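Long-range contacts in glutathione S-Transferase (Caenorhabditis elegans, PDB 1YQ1), which probably catalyses the conjugation of glutathione to electrophilic substrates, releasing a halide from organic halides, as a member of the sigma class of glutathione transferases: residues Y8-G13 with R33-Q38; T47-L52 with L62-A67; I137-L142 with T181-L186. All blocks are in the same frame, centred on the assembly; numbering follows the deposited sequence.

Contact 1: Y8-G13 with R33-Q38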
loop_
_atom_site.group_PDB
_atom_site.type_symbol
_atom_site.label_atom_id
_atom_site.label_comp_id
_atom_site.label_asym_id
_atom_site.label_seq_id
_atom_site.Cartn_x
_atom_site.Cartn_y
_atom_site.Cartn_z
ATOM N N TYR A 8 2.032 -7.859 -17.441
ATOM C CA TYR A 8 3.188 -7.644 -16.571
ATOM C C TYR A 8 4.460 -8.220 -17.201
ATOM O O TYR A 8 4.390 -8.909 -18.201
ATOM C CB TYR A 8 2.941 -8.290 -15.204
ATOM C CG TYR A 8 3.956 -7.896 -14.163
ATOM C CD1 TYR A 8 3.975 -6.606 -13.629
ATOM C CD2 TYR A 8 4.929 -8.798 -13.745
ATOM C CE1 TYR A 8 4.949 -6.226 -12.705
ATOM C CE2 TYR A 8 5.907 -8.429 -12.827
ATOM C CZ TYR A 8 5.912 -7.145 -12.316
ATOM O OH TYR A 8 6.912 -6.787 -11.452
ATOM N N PHE A 9 5.614 -7.962 -16.602
ATOM C CA PHE A 9 6.880 -8.419 -17.160
ATOM C C PHE A 9 7.249 -9.881 -16.997
ATOM O O PHE A 9 6.674 -10.598 -16.192
ATOM C CB PHE A 9 8.007 -7.564 -16.613
ATOM C CG PHE A 9 7.723 -6.100 -16.672
ATOM C CD1 PHE A 9 7.363 -5.501 -17.874
ATOM C CD2 PHE A 9 7.785 -5.319 -15.523
ATOM C CE1 PHE A 9 7.063 -4.149 -17.936
ATOM C CE2 PHE A 9 7.487 -3.962 -15.570
ATOM C CZ PHE A 9 7.124 -3.378 -16.785
ATOM N N PHE A 10 8.241 -10.307 -17.773
ATOM C CA PHE A 10 8.716 -11.687 -17.771
ATOM C C PHE A 10 9.080 -12.196 -16.381
ATOM O O PHE A 10 8.925 -13.383 -16.098
ATOM C CB PHE A 10 9.946 -11.844 -18.693
ATOM C CG PHE A 10 9.648 -11.668 -20.183
ATOM C CD1 PHE A 10 9.175 -12.735 -20.950
ATOM C CD2 PHE A 10 9.844 -10.438 -20.816
ATOM C CE1 PHE A 10 8.904 -12.575 -22.309
ATOM C CE2 PHE A 10 9.573 -10.278 -22.178
ATOM C CZ PHE A 10 9.105 -11.344 -22.919
ATOM N N PHE A 11 9.543 -11.308 -15.508
ATOM C CA PHE A 11 9.963 -11.728 -14.176
ATOM C C PHE A 11 8.889 -11.741 -13.105
ATOM O O PHE A 11 7.771 -11.261 -13.311
ATOM C CB PHE A 11 11.137 -10.869 -13.705
ATOM C CG PHE A 11 10.823 -9.402 -13.626
ATOM C CD1 PHE A 11 10.541 -8.670 -14.774
ATOM C CD2 PHE A 11 10.799 -8.754 -12.399
ATOM C CE1 PHE A 11 10.240 -7.321 -14.701
ATOM C CE2 PHE A 11 10.497 -7.407 -12.319
ATOM C CZ PHE A 11 10.215 -6.686 -13.479
ATOM N N ARG A 12 9.248 -12.299 -11.951
ATOM C CA ARG A 12 8.336 -12.403 -10.817
ATOM C C ARG A 12 7.852 -11.042 -10.339
ATOM O O ARG A 12 6.646 -10.763 -10.299
ATOM C CB ARG A 12 9.035 -13.124 -9.671
ATOM C CG ARG A 12 8.678 -14.576 -9.567
ATOM C CD ARG A 12 9.822 -15.400 -9.037
ATOM N NE ARG A 12 10.244 -15.012 -7.697
ATOM C CZ ARG A 12 11.051 -13.995 -7.427
ATOM N NH1 ARG A 12 11.537 -13.242 -8.408
ATOM N NH2 ARG A 12 11.374 -13.732 -6.172
ATOM N N GLY A 13 8.813 -10.213 -9.950
ATOM C CA GLY A 13 8.514 -8.876 -9.482
ATOM C C GLY A 13 7.280 -8.728 -8.621
ATOM O O GLY A 13 7.044 -9.506 -7.697
ATOM N N ARG A 33 2.927 -11.182 -20.774
ATOM C CA ARG A 33 4.265 -10.767 -20.375
ATOM C C ARG A 33 4.703 -9.601 -21.240
ATOM O O ARG A 33 4.574 -9.644 -22.460
ATOM C CB ARG A 33 5.279 -11.901 -20.546
ATOM C CG ARG A 33 5.647 -12.616 -19.271
ATOM C CD ARG A 33 4.452 -13.369 -18.726
ATOM N NE ARG A 33 4.003 -14.428 -19.630
ATOM C CZ ARG A 33 4.728 -15.494 -19.964
ATOM N NH1 ARG A 33 5.951 -15.655 -19.468
ATOM N NH2 ARG A 33 4.232 -16.401 -20.796
HETATM N N MSE A 34 5.220 -8.563 -20.595
HETATM C CA MSE A 34 5.700 -7.380 -21.287
HETATM C C MSE A 34 7.206 -7.298 -21.206
HETATM O O MSE A 34 7.816 -7.708 -20.222
HETATM C CB MSE A 34 5.089 -6.119 -20.683
HETATM C CG MSE A 34 3.710 -5.810 -21.214
HETATM SE SE MSE A 34 3.753 -5.649 -23.140
HETATM C CE MSE A 34 2.954 -7.342 -23.612
ATOM N N ASN A 35 7.810 -6.754 -22.247
ATOM C CA ASN A 35 9.249 -6.636 -22.278
ATOM C C ASN A 35 9.700 -5.384 -21.536
ATOM O O ASN A 35 9.450 -4.258 -21.967
ATOM C CB ASN A 35 9.730 -6.600 -23.726
ATOM C CG ASN A 35 11.133 -7.123 -23.879
ATOM O OD1 ASN A 35 11.671 -7.156 -24.981
ATOM N ND2 ASN A 35 11.737 -7.544 -22.771
ATOM N N PRO A 36 10.361 -5.567 -20.391
ATOM C CA PRO A 36 10.829 -4.416 -19.625
ATOM C C PRO A 36 11.929 -3.715 -20.416
ATOM O O PRO A 36 12.189 -2.523 -20.239
ATOM C CB PRO A 36 11.340 -5.054 -18.343
ATOM C CG PRO A 36 11.878 -6.362 -18.843
ATOM C CD PRO A 36 10.790 -6.828 -19.766
ATOM N N ASP A 37 12.564 -4.476 -21.302
ATOM C CA ASP A 37 13.640 -3.975 -22.146
ATOM C C ASP A 37 13.130 -3.654 -23.538
ATOM O O ASP A 37 13.882 -3.746 -24.500
ATOM C CB ASP A 37 14.742 -5.027 -22.264
ATOM C CG ASP A 37 15.595 -5.126 -21.018
ATOM O OD1 ASP A 37 15.745 -4.111 -20.304
ATOM O OD2 ASP A 37 16.134 -6.224 -20.763
ATOM N N GLN A 38 11.863 -3.271 -23.655
ATOM C CA GLN A 38 11.300 -2.979 -24.969
ATOM C C GLN A 38 10.010 -2.172 -24.917
ATOM O O GLN A 38 9.435 -1.836 -25.951
ATOM C CB GLN A 38 11.070 -4.299 -25.735
ATOM C CG GLN A 38 10.245 -4.209 -27.037
ATOM C CD GLN A 38 10.921 -3.409 -28.153
ATOM O OE1 GLN A 38 11.388 -2.286 -27.939
ATOM N NE2 GLN A 38 10.957 -3.983 -29.358
#
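Tyr-8 pairs with Arg-33 and Phe-9 with Met-34 as parallel bridges where strands 4-9 and 30-34 end, the CA atoms of Phe-9 and Met-34 lying 4.4 Å apart. Met-34 N donates to Tyr-8 O, although the position of that oxygen is uncertain. Beyond the bridges, aromatic side chains carry the contact. The Phe-9 ring, with CG anti to the carbonyl carbon (chi1 -47°), takes Pro-36 CB over one face in a CH-pi contact, 4.2 Å from its centroid. On the rim of this ring, CD1 approaches CB of the selenomethionine Met-34 at 3.7 Å. Phe-10 has Arg-33 CB over one face, also as a CH-pi contact, whereas Pro-36 CD meets its edge, 3.9 Å from Phe-10 CD2. Asn-35 ND2 lies 3.5 Å from Phe-10 CE2, its amide almost upright to the ring (86°). Replacing Phe-9 with alanine would probably open a gap between Pro-36 and Met-34 and leave the proline CB without an aromatic face. Beyond these two strands of the beta-alpha-beta unit completed by helix 16-25, the hold thus rests mainly on dispersion and CH-pi contacts of the phenylalanines, with one doubtful backbone bond beside them.

Contact 2: T47-L52 with L62-A67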
loop_
_atom_site.group_PDB
_atom_site.type_symbol
_atom_site.label_atom_id
_atom_site.label_comp_id
_atom_site.label_asym_id
_atom_site.label_seq_id
_atom_site.Cartn_x
_atom_site.Cartn_y
_atom_site.Cartn_z
ATOM N N THR A 47 -1.481 3.202 -20.227
ATOM C CA THR A 47 -1.833 2.190 -19.245
ATOM C C THR A 47 -2.521 2.953 -18.120
ATOM O O THR A 47 -2.045 4.008 -17.716
ATOM C CB THR A 47 -0.579 1.488 -18.738
ATOM O OG1 THR A 47 0.166 0.998 -19.858
ATOM C CG2 THR A 47 -0.937 0.328 -17.858
ATOM N N PRO A 48 -3.648 2.435 -17.605
ATOM C CA PRO A 48 -4.454 3.032 -16.528
ATOM C C PRO A 48 -3.769 4.065 -15.602
ATOM O O PRO A 48 -4.280 5.182 -15.421
ATOM C CB PRO A 48 -4.967 1.805 -15.781
ATOM C CG PRO A 48 -5.233 0.850 -16.903
ATOM C CD PRO A 48 -4.015 1.017 -17.799
HETATM N N MSE A 49 -2.640 3.687 -15.004
HETATM C CA MSE A 49 -1.872 4.573 -14.132
HETATM C C MSE A 49 -0.423 4.434 -14.537
HETATM O O MSE A 49 0.465 4.315 -13.693
HETATM C CB MSE A 49 -2.015 4.178 -12.676
HETATM C CG MSE A 49 -3.388 4.402 -12.129
HETATM SE SE MSE A 49 -3.443 4.002 -10.262
HETATM C CE MSE A 49 -5.236 4.620 -9.895
ATOM N N LYS A 50 -0.221 4.425 -15.852
ATOM C CA LYS A 50 1.077 4.287 -16.494
ATOM C C LYS A 50 2.038 3.318 -15.794
ATOM O O LYS A 50 3.211 3.633 -15.594
ATOM C CB LYS A 50 1.700 5.668 -16.642
ATOM C CG LYS A 50 0.690 6.702 -17.099
ATOM C CD LYS A 50 1.326 8.060 -17.382
ATOM C CE LYS A 50 0.280 9.160 -17.479
ATOM N NZ LYS A 50 -0.697 8.896 -18.568
ATOM N N GLN A 51 1.539 2.136 -15.434
ATOM C CA GLN A 51 2.368 1.128 -14.768
ATOM C C GLN A 51 1.738 -0.265 -14.738
ATOM O O GLN A 51 0.524 -0.400 -14.642
ATOM C CB GLN A 51 2.690 1.557 -13.323
ATOM C CG GLN A 51 4.137 2.014 -13.085
ATOM C CD GLN A 51 5.142 0.864 -12.979
ATOM O OE1 GLN A 51 6.344 1.081 -12.816
ATOM N NE2 GLN A 51 4.650 -0.359 -13.063
ATOM N N LEU A 52 2.583 -1.289 -14.824
ATOM C CA LEU A 52 2.152 -2.677 -14.763
ATOM C C LEU A 52 2.309 -3.159 -13.327
ATOM O O LEU A 52 3.068 -2.581 -12.564
ATOM C CB LEU A 52 3.007 -3.521 -15.698
ATOM C CG LEU A 52 2.361 -3.728 -17.072
ATOM C CD1 LEU A 52 1.633 -2.467 -17.529
ATOM C CD2 LEU A 52 3.424 -4.158 -18.058
ATOM N N LEU A 62 -7.554 -2.902 -13.801
ATOM C CA LEU A 62 -7.208 -2.607 -12.423
ATOM C C LEU A 62 -5.698 -2.434 -12.387
ATOM O O LEU A 62 -4.949 -3.399 -12.527
ATOM C CB LEU A 62 -7.630 -3.740 -11.508
ATOM C CG LEU A 62 -7.644 -3.315 -10.048
ATOM C CD1 LEU A 62 -8.764 -2.319 -9.825
ATOM C CD2 LEU A 62 -7.817 -4.525 -9.170
ATOM N N PRO A 63 -5.234 -1.187 -12.185
ATOM C CA PRO A 63 -3.823 -0.790 -12.133
ATOM C C PRO A 63 -2.883 -0.993 -10.926
ATOM O O PRO A 63 -1.758 -0.494 -10.975
ATOM C CB PRO A 63 -3.890 0.677 -12.541
ATOM C CG PRO A 63 -5.131 1.116 -11.881
ATOM C CD PRO A 63 -6.098 0.008 -12.193
ATOM N N GLN A 64 -3.269 -1.691 -9.863
ATOM C CA GLN A 64 -2.298 -1.833 -8.768
ATOM C C GLN A 64 -2.041 -3.245 -8.262
ATOM O O GLN A 64 -2.975 -4.002 -8.046
ATOM C CB GLN A 64 -2.701 -0.955 -7.584
ATOM C CG GLN A 64 -2.499 0.544 -7.814
ATOM C CD GLN A 64 -1.040 0.955 -7.896
ATOM O OE1 GLN A 64 -0.725 1.983 -8.483
ATOM N NE2 GLN A 64 -0.150 0.167 -7.299
ATOM N N SER A 65 -0.779 -3.602 -8.054
ATOM C CA SER A 65 -0.480 -4.939 -7.557
ATOM C C SER A 65 -1.370 -5.231 -6.342
ATOM O O SER A 65 -2.047 -6.256 -6.273
ATOM C CB SER A 65 0.992 -5.048 -7.145
ATOM O OG SER A 65 1.151 -4.937 -5.732
ATOM N N GLY A 66 -1.373 -4.307 -5.390
ATOM C CA GLY A 66 -2.168 -4.479 -4.192
ATOM C C GLY A 66 -3.659 -4.406 -4.439
ATOM O O GLY A 66 -4.423 -5.162 -3.836
ATOM N N ALA A 67 -4.078 -3.490 -5.309
ATOM C CA ALA A 67 -5.492 -3.345 -5.624
ATOM C C ALA A 67 -5.937 -4.637 -6.306
ATOM O O ALA A 67 -6.949 -5.244 -5.950
ATOM C CB ALA A 67 -5.696 -2.164 -6.542
#
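Pro-63 meets both Pro-48 and Met-49, and these three side chains make the tight part of the contact. The two prolines meet through their CB atoms, Pro-48 CB lying 3.6 Å from Pro-63 CB. The selenomethionine Met-49 slants across the same ring. Its chain is extended beyond CG (chi2 -176°), which carries CG, SE and CE in turn past the proline. Met-49 SE lies 3.7 Å from Pro-63 CG, and Met-49 CE 4.0 Å from Pro-63 CG. One pyrrolidine ring therefore packs against the pyrrolidine of Pro-48 through CB and against the selenoether chain of Met-49 mainly through CG. Gln-64 closes over the selenium end: its chain bends at chi2 (-69°) and brings OE1 to 3.8 Å from Met-49 SE, the two side chains crossing at about a right angle.

The other side is loose. Gln-51 directs its CB toward residues 62-67 yet lies exposed, and its nearest side-chain atom, CB, stays 5.4 Å from Pro-63 O; Gln-51 O comes only to 4.3 Å from Pro-63 O. Lys-50 points away and forms a salt bridge with Asp-45, while a backbone bond from Lys-50 N to Thr-47 O closes the turn that presents Pro-48 and Met-49.

The contact joins the loop between helix 41-45 and strand 54-57 to the bend where strand 61-62 passes into helix 65-76, with Gln-64 at the N-cap position; as in other glutathione transferases, the turn at Gln-64 and Ser-65 probably borders the glutathione site. Leu-62 remains bonded through its backbone to Leu-55 of the adjacent antiparallel strand and packs on Ile-68 and Tyr-71 of the helix. Trp-88 of the second subunit packs on Pro-63, and Asp-94 of the second subunit lies against Gln-64, placing this corner of the thioredoxin-like domain at the dimer interface.

Contact 3: I137-L142 with T181-L186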
loop_
_atom_site.group_PDB
_atom_site.type_symbol
_atom_site.label_atom_id
_atom_site.label_comp_id
_atom_site.label_asym_id
_atom_site.label_seq_id
_atom_site.Cartn_x
_atom_site.Cartn_y
_atom_site.Cartn_z
ATOM N N ILE A 137 7.874 -8.810 13.586
ATOM C CA ILE A 137 6.435 -8.629 13.529
ATOM C C ILE A 137 5.886 -9.796 12.713
ATOM O O ILE A 137 4.811 -10.319 12.989
ATOM C CB ILE A 137 6.074 -7.237 12.893
ATOM C CG1 ILE A 137 4.577 -7.141 12.590
ATOM C CG2 ILE A 137 6.903 -6.987 11.663
ATOM C CD1 ILE A 137 4.104 -7.947 11.409
ATOM N N LEU A 138 6.657 -10.230 11.727
ATOM C CA LEU A 138 6.245 -11.335 10.879
ATOM C C LEU A 138 6.238 -12.631 11.682
ATOM O O LEU A 138 5.395 -13.494 11.459
ATOM C CB LEU A 138 7.182 -11.442 9.667
ATOM C CG LEU A 138 6.533 -11.748 8.315
ATOM C CD1 LEU A 138 5.399 -10.784 8.047
ATOM C CD2 LEU A 138 7.570 -11.642 7.228
ATOM N N ASN A 139 7.174 -12.763 12.616
ATOM C CA ASN A 139 7.248 -13.952 13.469
ATOM C C ASN A 139 6.121 -13.947 14.505
ATOM O O ASN A 139 5.546 -14.992 14.816
ATOM C CB ASN A 139 8.577 -14.015 14.221
ATOM C CG ASN A 139 9.762 -14.172 13.306
ATOM O OD1 ASN A 139 9.793 -15.062 12.454
ATOM N ND2 ASN A 139 10.761 -13.313 13.488
ATOM N N GLY A 140 5.829 -12.766 15.046
ATOM C CA GLY A 140 4.778 -12.637 16.039
ATOM C C GLY A 140 3.483 -13.253 15.556
ATOM O O GLY A 140 2.843 -14.013 16.276
ATOM N N LEU A 141 3.094 -12.921 14.329
ATOM C CA LEU A 141 1.875 -13.462 13.737
ATOM C C LEU A 141 2.078 -14.956 13.570
ATOM O O LEU A 141 1.248 -15.761 13.965
ATOM C CB LEU A 141 1.638 -12.824 12.370
ATOM C CG LEU A 141 1.686 -11.302 12.413
ATOM C CD1 LEU A 141 1.716 -10.729 11.013
ATOM C CD2 LEU A 141 0.485 -10.802 13.183
ATOM N N LEU A 142 3.212 -15.307 12.989
ATOM C CA LEU A 142 3.562 -16.690 12.741
ATOM C C LEU A 142 3.421 -17.572 13.979
ATOM O O LEU A 142 3.106 -18.751 13.860
ATOM C CB LEU A 142 4.986 -16.748 12.190
ATOM C CG LEU A 142 5.206 -17.563 10.911
ATOM C CD1 LEU A 142 4.039 -17.393 9.926
ATOM C CD2 LEU A 142 6.533 -17.122 10.293
ATOM N N THR A 181 13.952 -20.592 11.253
ATOM C CA THR A 181 13.161 -21.807 11.280
ATOM C C THR A 181 11.652 -21.629 11.098
ATOM O O THR A 181 10.974 -22.546 10.634
ATOM C CB THR A 181 13.411 -22.558 12.602
ATOM O OG1 THR A 181 13.347 -21.629 13.699
ATOM C CG2 THR A 181 14.787 -23.233 12.578
ATOM N N LYS A 182 11.125 -20.464 11.463
ATOM C CA LYS A 182 9.691 -20.214 11.347
ATOM C C LYS A 182 9.245 -19.687 9.978
ATOM O O LYS A 182 8.403 -20.293 9.311
ATOM C CB LYS A 182 9.255 -19.250 12.452
ATOM C CG LYS A 182 9.186 -19.893 13.828
ATOM C CD LYS A 182 8.960 -18.865 14.936
ATOM C CE LYS A 182 10.255 -18.119 15.270
ATOM N NZ LYS A 182 10.034 -17.012 16.241
ATOM N N LEU A 183 9.801 -18.548 9.579
ATOM C CA LEU A 183 9.487 -17.945 8.291
ATOM C C LEU A 183 9.723 -18.963 7.182
ATOM O O LEU A 183 9.002 -18.993 6.190
ATOM C CB LEU A 183 10.371 -16.719 8.063
ATOM C CG LEU A 183 9.950 -15.440 8.776
ATOM C CD1 LEU A 183 11.098 -14.445 8.847
ATOM C CD2 LEU A 183 8.761 -14.862 8.036
ATOM N N ALA A 184 10.747 -19.791 7.348
ATOM C CA ALA A 184 11.046 -20.813 6.361
ATOM C C ALA A 184 9.880 -21.784 6.340
ATOM O O ALA A 184 9.404 -22.190 5.278
ATOM C CB ALA A 184 12.312 -21.537 6.735
ATOM N N ALA A 185 9.421 -22.153 7.529
ATOM C CA ALA A 185 8.299 -23.069 7.667
ATOM C C ALA A 185 7.122 -22.546 6.851
ATOM O O ALA A 185 6.442 -23.302 6.150
ATOM C CB ALA A 185 7.911 -23.182 9.132
ATOM N N LEU A 186 6.887 -21.241 6.958
ATOM C CA LEU A 186 5.806 -20.593 6.234
ATOM C C LEU A 186 5.982 -20.817 4.739
ATOM O O LEU A 186 5.105 -21.378 4.085
ATOM C CB LEU A 186 5.789 -19.087 6.543
ATOM C CG LEU A 186 4.811 -18.197 5.760
ATOM C CD1 LEU A 186 3.383 -18.683 5.920
ATOM C CD2 LEU A 186 4.944 -16.770 6.239
#
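Leu-138 and Leu-183 meet where helices 121-144 and 181-191 cross, the segment axes passing 10.0 Å apart at an angle of 68°. Leu-138 points toward the second helix, and its CD2 comes to 3.5 Å from Leu-183 CD2, the two side chains crossing at about a right angle. One residue on, the Asn-139 amide lies against the same leucine: with CG anti to the carbonyl carbon (chi1 -64°), OD1 lies 3.7 Å from Leu-183 CG. The Lys-182 chain runs across this asparagine at about a right angle, bending at chi3 (-78°) to leave NZ 3.9 Å from Asn-139 CB. Contact resumes one turn on from Leu-138, at Leu-142, which divides its two methyl groups between different partners. CD2 rests on the helix backbone, 3.6 Å from Leu-183 N, and also reaches Leu-183 CD2 at 3.9 Å. CD1 instead meets Leu-186 CD2 at 3.8 Å. The side chain of Leu-183 is thus bordered by Leu-138, Asn-139 and Leu-142, so that its CD2 has leucine neighbours while Asn-139 and Lys-182 lie at the polar border.

The crossing belongs to the all-helical C-terminal domain. Leu-150, in the loop after helix 121-144, packs on Leu-138, Leu-142 and Leu-186. Helix 157-171 supplies Val-162 against Leu-138 and Val-163 against Leu-186, while Val-92 of helix 83-109 covers Leu-138 as well.

In the fold
Contacts 1 and 2 both belong to the thioredoxin-like N-terminal domain and touch through Leu-52, whose CD2 packs on Met-34 and Phe-9. Contact 1 is a surface contact that continues strand pairing into exposed aromatic loops; contact 2 is partly buried, has no strand pairing between its segments, and relies on prolines and a selenomethionine beside the dimer interface. Contact 3 lies in the helical C-terminal domain, its centre about 30 Å from the centres of both others, and is also partly buried, with branched leucine side chains instead of rings. Across the dimer, Ile-137 of contact 3 packs on Met-49 of the second subunit, so the helical domain of one chain meets the N-terminal domain of the other.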